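Local coordinates for protein HTP-2 (Caenorhabditis elegans, PDB 4TZM) that probably helps build the meiotic chromosome axis, its HORMA domain binding a short closure motif of the partner protein HTP-3, at residues E107-A121 / D216-Q228. Sequence-based numbering, arbitrary orientation.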
# COMPACT_ATOMS: atom_id res chain seq x y z
N GLU A 107 -7.58 -1.31 6.49
CA GLU A 107 -6.96 -0.17 5.83
C GLU A 107 -5.69 0.25 6.54
O GLU A 107 -5.67 0.35 7.77
CB GLU A 107 -7.93 1.02 5.78
CG GLU A 107 -7.28 2.31 5.31
CD GLU A 107 -8.23 3.50 5.35
OE1 GLU A 107 -9.44 3.31 5.58
OE2 GLU A 107 -7.75 4.64 5.15
N ILE A 108 -4.62 0.51 5.79
CA ILE A 108 -3.46 1.18 6.36
C ILE A 108 -3.24 2.51 5.66
O ILE A 108 -3.22 2.59 4.42
CB ILE A 108 -2.18 0.32 6.30
CG1 ILE A 108 -0.98 1.13 6.79
CG2 ILE A 108 -1.94 -0.21 4.89
CD1 ILE A 108 0.30 0.34 6.93
N SER A 109 -3.09 3.57 6.44
CA SER A 109 -2.96 4.91 5.88
C SER A 109 -1.73 5.65 6.38
O SER A 109 -1.38 5.57 7.57
CB SER A 109 -4.22 5.74 6.17
OG SER A 109 -5.33 5.24 5.45
N LEU A 110 -1.08 6.35 5.47
CA LEU A 110 -0.05 7.31 5.82
C LEU A 110 -0.73 8.66 6.05
O LEU A 110 -1.27 9.25 5.12
CB LEU A 110 1.00 7.42 4.72
CG LEU A 110 2.03 8.53 4.93
CD1 LEU A 110 2.65 8.41 6.31
CD2 LEU A 110 3.10 8.50 3.85
N VAL A 111 -0.69 9.13 7.29
CA VAL A 111 -1.46 10.31 7.69
C VAL A 111 -0.56 11.48 8.06
O VAL A 111 0.29 11.37 8.93
CB VAL A 111 -2.38 9.98 8.87
CG1 VAL A 111 -3.04 11.24 9.41
CG2 VAL A 111 -3.43 8.96 8.45
N VAL A 112 -0.77 12.62 7.39
CA VAL A 112 0.02 13.81 7.66
C VAL A 112 -0.82 14.89 8.35
O VAL A 112 -1.89 15.26 7.87
CB VAL A 112 0.63 14.39 6.38
CG1 VAL A 112 1.52 15.58 6.70
CG2 VAL A 112 1.42 13.32 5.64
N THR A 113 -0.34 15.36 9.49
CA THR A 113 -1.01 16.41 10.26
C THR A 113 -0.04 17.53 10.58
O THR A 113 1.17 17.32 10.60
CB THR A 113 -1.60 15.87 11.58
OG1 THR A 113 -0.55 15.29 12.37
CG2 THR A 113 -2.66 14.82 11.31
N GLU A 114 -0.56 18.73 10.84
CA GLU A 114 0.29 19.85 11.22
C GLU A 114 0.85 19.67 12.63
O GLU A 114 2.03 19.91 12.87
CB GLU A 114 -0.48 21.18 11.11
CG GLU A 114 -1.81 21.20 11.86
CD GLU A 114 -2.46 22.57 11.83
OE1 GLU A 114 -1.84 23.52 11.31
OE2 GLU A 114 -3.60 22.70 12.33
N HIS A 115 0.00 19.22 13.55
CA HIS A 115 0.43 19.00 14.93
C HIS A 115 0.36 17.52 15.30
O HIS A 115 -0.55 16.80 14.88
CB HIS A 115 -0.42 19.83 15.90
CG HIS A 115 -0.43 21.29 15.59
ND1 HIS A 115 0.66 21.95 15.05
CD2 HIS A 115 -1.40 22.22 15.72
CE1 HIS A 115 0.36 23.22 14.88
NE2 HIS A 115 -0.89 23.42 15.28
N ASP A 116 1.34 17.08 16.09
CA ASP A 116 1.42 15.69 16.50
C ASP A 116 0.21 15.29 17.34
O ASP A 116 -0.06 15.89 18.39
CB ASP A 116 2.71 15.45 17.29
CG ASP A 116 3.10 13.98 17.35
OD1 ASP A 116 2.20 13.11 17.25
OD2 ASP A 116 4.31 13.70 17.51
N GLY A 117 -0.53 14.29 16.87
CA GLY A 117 -1.68 13.78 17.61
C GLY A 117 -3.03 14.19 17.05
O GLY A 117 -4.07 13.78 17.57
N ASP A 118 -3.02 14.98 15.98
CA ASP A 118 -4.27 15.44 15.37
C ASP A 118 -5.07 14.28 14.79
O ASP A 118 -4.51 13.35 14.20
CB ASP A 118 -3.98 16.48 14.28
CG ASP A 118 -3.68 17.85 14.84
OD1 ASP A 118 -4.11 18.14 15.98
OD2 ASP A 118 -3.03 18.66 14.14
N VAL A 119 -6.38 14.34 14.96
CA VAL A 119 -7.28 13.34 14.38
C VAL A 119 -7.72 13.81 13.00
O VAL A 119 -8.26 13.03 12.21
CB VAL A 119 -8.50 13.10 15.29
CG1 VAL A 119 -9.33 11.93 14.79
CG2 VAL A 119 -8.06 12.85 16.72
N GLU A 120 -7.48 15.08 12.71
CA GLU A 120 -7.79 15.64 11.40
C GLU A 120 -6.50 15.83 10.60
O GLU A 120 -5.58 16.49 11.05
CB GLU A 120 -8.53 16.97 11.53
CG GLU A 120 -8.96 17.56 10.19
CD GLU A 120 -9.69 18.88 10.35
OE1 GLU A 120 -9.82 19.36 11.49
OE2 GLU A 120 -10.13 19.43 9.32
N ALA A 121 -6.45 15.24 9.41
CA ALA A 121 -5.24 15.28 8.60
C ALA A 121 -5.28 16.36 7.53
O ALA A 121 -6.35 16.87 7.18
CB ALA A 121 -4.99 13.93 7.97
N ASP A 216 -3.08 0.38 20.16
CA ASP A 216 -4.51 0.51 19.91
C ASP A 216 -5.00 1.94 20.12
O ASP A 216 -4.43 2.69 20.92
CB ASP A 216 -5.31 -0.45 20.80
CG ASP A 216 -5.37 -1.85 20.23
OD1 ASP A 216 -4.42 -2.63 20.44
OD2 ASP A 216 -6.37 -2.18 19.56
N SER A 217 -6.04 2.31 19.40
CA SER A 217 -6.56 3.68 19.44
C SER A 217 -8.07 3.71 19.22
O SER A 217 -8.62 2.89 18.49
CB SER A 217 -5.86 4.54 18.38
OG SER A 217 -6.42 5.83 18.31
N SER A 218 -8.72 4.67 19.86
CA SER A 218 -10.14 4.90 19.66
C SER A 218 -10.35 6.01 18.63
O SER A 218 -11.46 6.53 18.48
CB SER A 218 -10.82 5.26 20.98
OG SER A 218 -10.13 6.30 21.65
N THR A 219 -9.28 6.35 17.93
CA THR A 219 -9.33 7.39 16.91
C THR A 219 -8.52 7.01 15.67
O THR A 219 -7.38 6.54 15.77
CB THR A 219 -8.80 8.74 17.46
OG1 THR A 219 -7.66 8.51 18.29
CG2 THR A 219 -9.88 9.44 18.27
N PHE A 220 -9.13 7.20 14.50
CA PHE A 220 -8.47 6.94 13.22
C PHE A 220 -7.94 8.25 12.65
O PHE A 220 -7.00 8.83 13.19
CB PHE A 220 -9.46 6.28 12.25
CG PHE A 220 -8.80 5.50 11.14
CD1 PHE A 220 -7.47 5.11 11.23
CD2 PHE A 220 -9.52 5.14 10.01
CE1 PHE A 220 -6.88 4.39 10.21
CE2 PHE A 220 -8.93 4.42 8.99
CZ PHE A 220 -7.61 4.04 9.09
N TYR A 221 -8.55 8.70 11.56
CA TYR A 221 -8.30 10.05 11.05
C TYR A 221 -9.58 10.64 10.47
O TYR A 221 -10.48 9.91 10.05
CB TYR A 221 -7.19 10.05 9.98
CG TYR A 221 -7.51 9.27 8.72
CD1 TYR A 221 -8.24 9.85 7.69
CD2 TYR A 221 -7.07 7.96 8.56
CE1 TYR A 221 -8.53 9.15 6.53
CE2 TYR A 221 -7.35 7.25 7.41
CZ TYR A 221 -8.08 7.85 6.40
OH TYR A 221 -8.37 7.14 5.26
N THR A 222 -9.66 11.96 10.46
CA THR A 222 -10.81 12.65 9.88
C THR A 222 -10.31 13.60 8.79
O THR A 222 -9.15 14.01 8.80
CB THR A 222 -11.61 13.43 10.95
OG1 THR A 222 -11.85 12.57 12.08
CG2 THR A 222 -12.94 13.92 10.40
N LEU A 223 -11.18 13.93 7.85
CA LEU A 223 -10.82 14.81 6.75
C LEU A 223 -11.51 16.16 6.88
O LEU A 223 -12.52 16.28 7.57
CB LEU A 223 -11.19 14.16 5.41
CG LEU A 223 -10.69 12.74 5.17
CD1 LEU A 223 -11.25 12.19 3.87
CD2 LEU A 223 -9.17 12.71 5.16
N PRO A 224 -10.95 17.19 6.23
CA PRO A 224 -11.69 18.45 6.05
C PRO A 224 -12.92 18.21 5.18
O PRO A 224 -13.03 17.16 4.55
CB PRO A 224 -10.68 19.36 5.36
CG PRO A 224 -9.35 18.79 5.72
CD PRO A 224 -9.55 17.31 5.78
N ASP A 225 -13.82 19.19 5.12
CA ASP A 225 -15.05 19.01 4.36
C ASP A 225 -14.87 19.32 2.88
O ASP A 225 -15.63 18.83 2.04
CB ASP A 225 -16.16 19.89 4.95
CG ASP A 225 -16.59 19.44 6.33
OD1 ASP A 225 -17.31 18.41 6.43
OD2 ASP A 225 -16.22 20.10 7.32
N GLY A 226 -13.86 20.11 2.55
CA GLY A 226 -13.62 20.49 1.17
C GLY A 226 -12.35 19.91 0.59
O GLY A 226 -11.86 20.38 -0.44
N ILE A 227 -11.81 18.89 1.25
CA ILE A 227 -10.55 18.30 0.80
C ILE A 227 -10.78 17.46 -0.46
O ILE A 227 -11.81 16.80 -0.60
CB ILE A 227 -9.90 17.44 1.93
CG1 ILE A 227 -8.46 17.07 1.56
CG2 ILE A 227 -10.74 16.21 2.25
CD1 ILE A 227 -7.64 16.59 2.73
N GLN A 228 -9.82 17.53 -1.38
CA GLN A 228 -9.94 16.83 -2.66
C GLN A 228 -9.51 15.38 -2.56
O GLN A 228 -8.71 15.01 -1.70
CB GLN A 228 -9.13 17.56 -3.73
CG GLN A 228 -9.76 18.85 -4.23
CD GLN A 228 -11.10 18.63 -4.91
OE1 GLN A 228 -11.37 17.54 -5.43
NE2 GLN A 228 -11.94 19.65 -4.92
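The carboxylate of Glu107 meets two aromatic rings edge-on: OE2 lies in the ring plane of Tyr221 and OE1 in that of Phe220, 3.6 Å from Phe220 CE2. One face of the Phe220 ring is covered by Tyr221 itself, CD2 sitting over its centre, while the ring also meets an aromatic side chain of the bound peptide, the two planes nearly parallel. Tyr221 OH donates to the syn lone pair of Glu107 OE2 at 2.6 Å, the carboxylate turned 77° from the ring. The extended Glu107 chain, CG opposite the backbone N (chi1 171°), carries the acid out to that hydroxyl. Obliquely to the tyrosine ring come Ser109 OG, 3.5 Å from Tyr221 CE2, and Val111 CG2, 3.8 Å from Tyr221 CD2, so alternate residues of strand 105-113 line its length. Cutting Tyr221 back to an alanine is likely to cost Glu107 OE2 the phenol bond, bare one face of Phe220 and open a gap beside Val111. In this HORMA domain the chain leaving strand 214-217, whose Asp216 and Ser217 pair antiparallel with the closure-motif peptide, crosses over strand 105-113 and makes the contact through residues 219-224. Beyond the type II beta turn from His115 to Asp118 the chain returns to meet segment 216-228 in a single beta bridge, Glu120 with Thr222: Thr222 N bonds to Val119 O, and Ala121 N to Thr222 O at 3.0 Å, nearly straight (164°). Arg198 of the neighbouring strand 193-201 ties both segments, hydrogen-bonding Asp118 O and Phe220 O. Past the bridge, the Pro224 ring rests CD against Ala121 O, 3.5 Å away, and CG against Glu120 OE2.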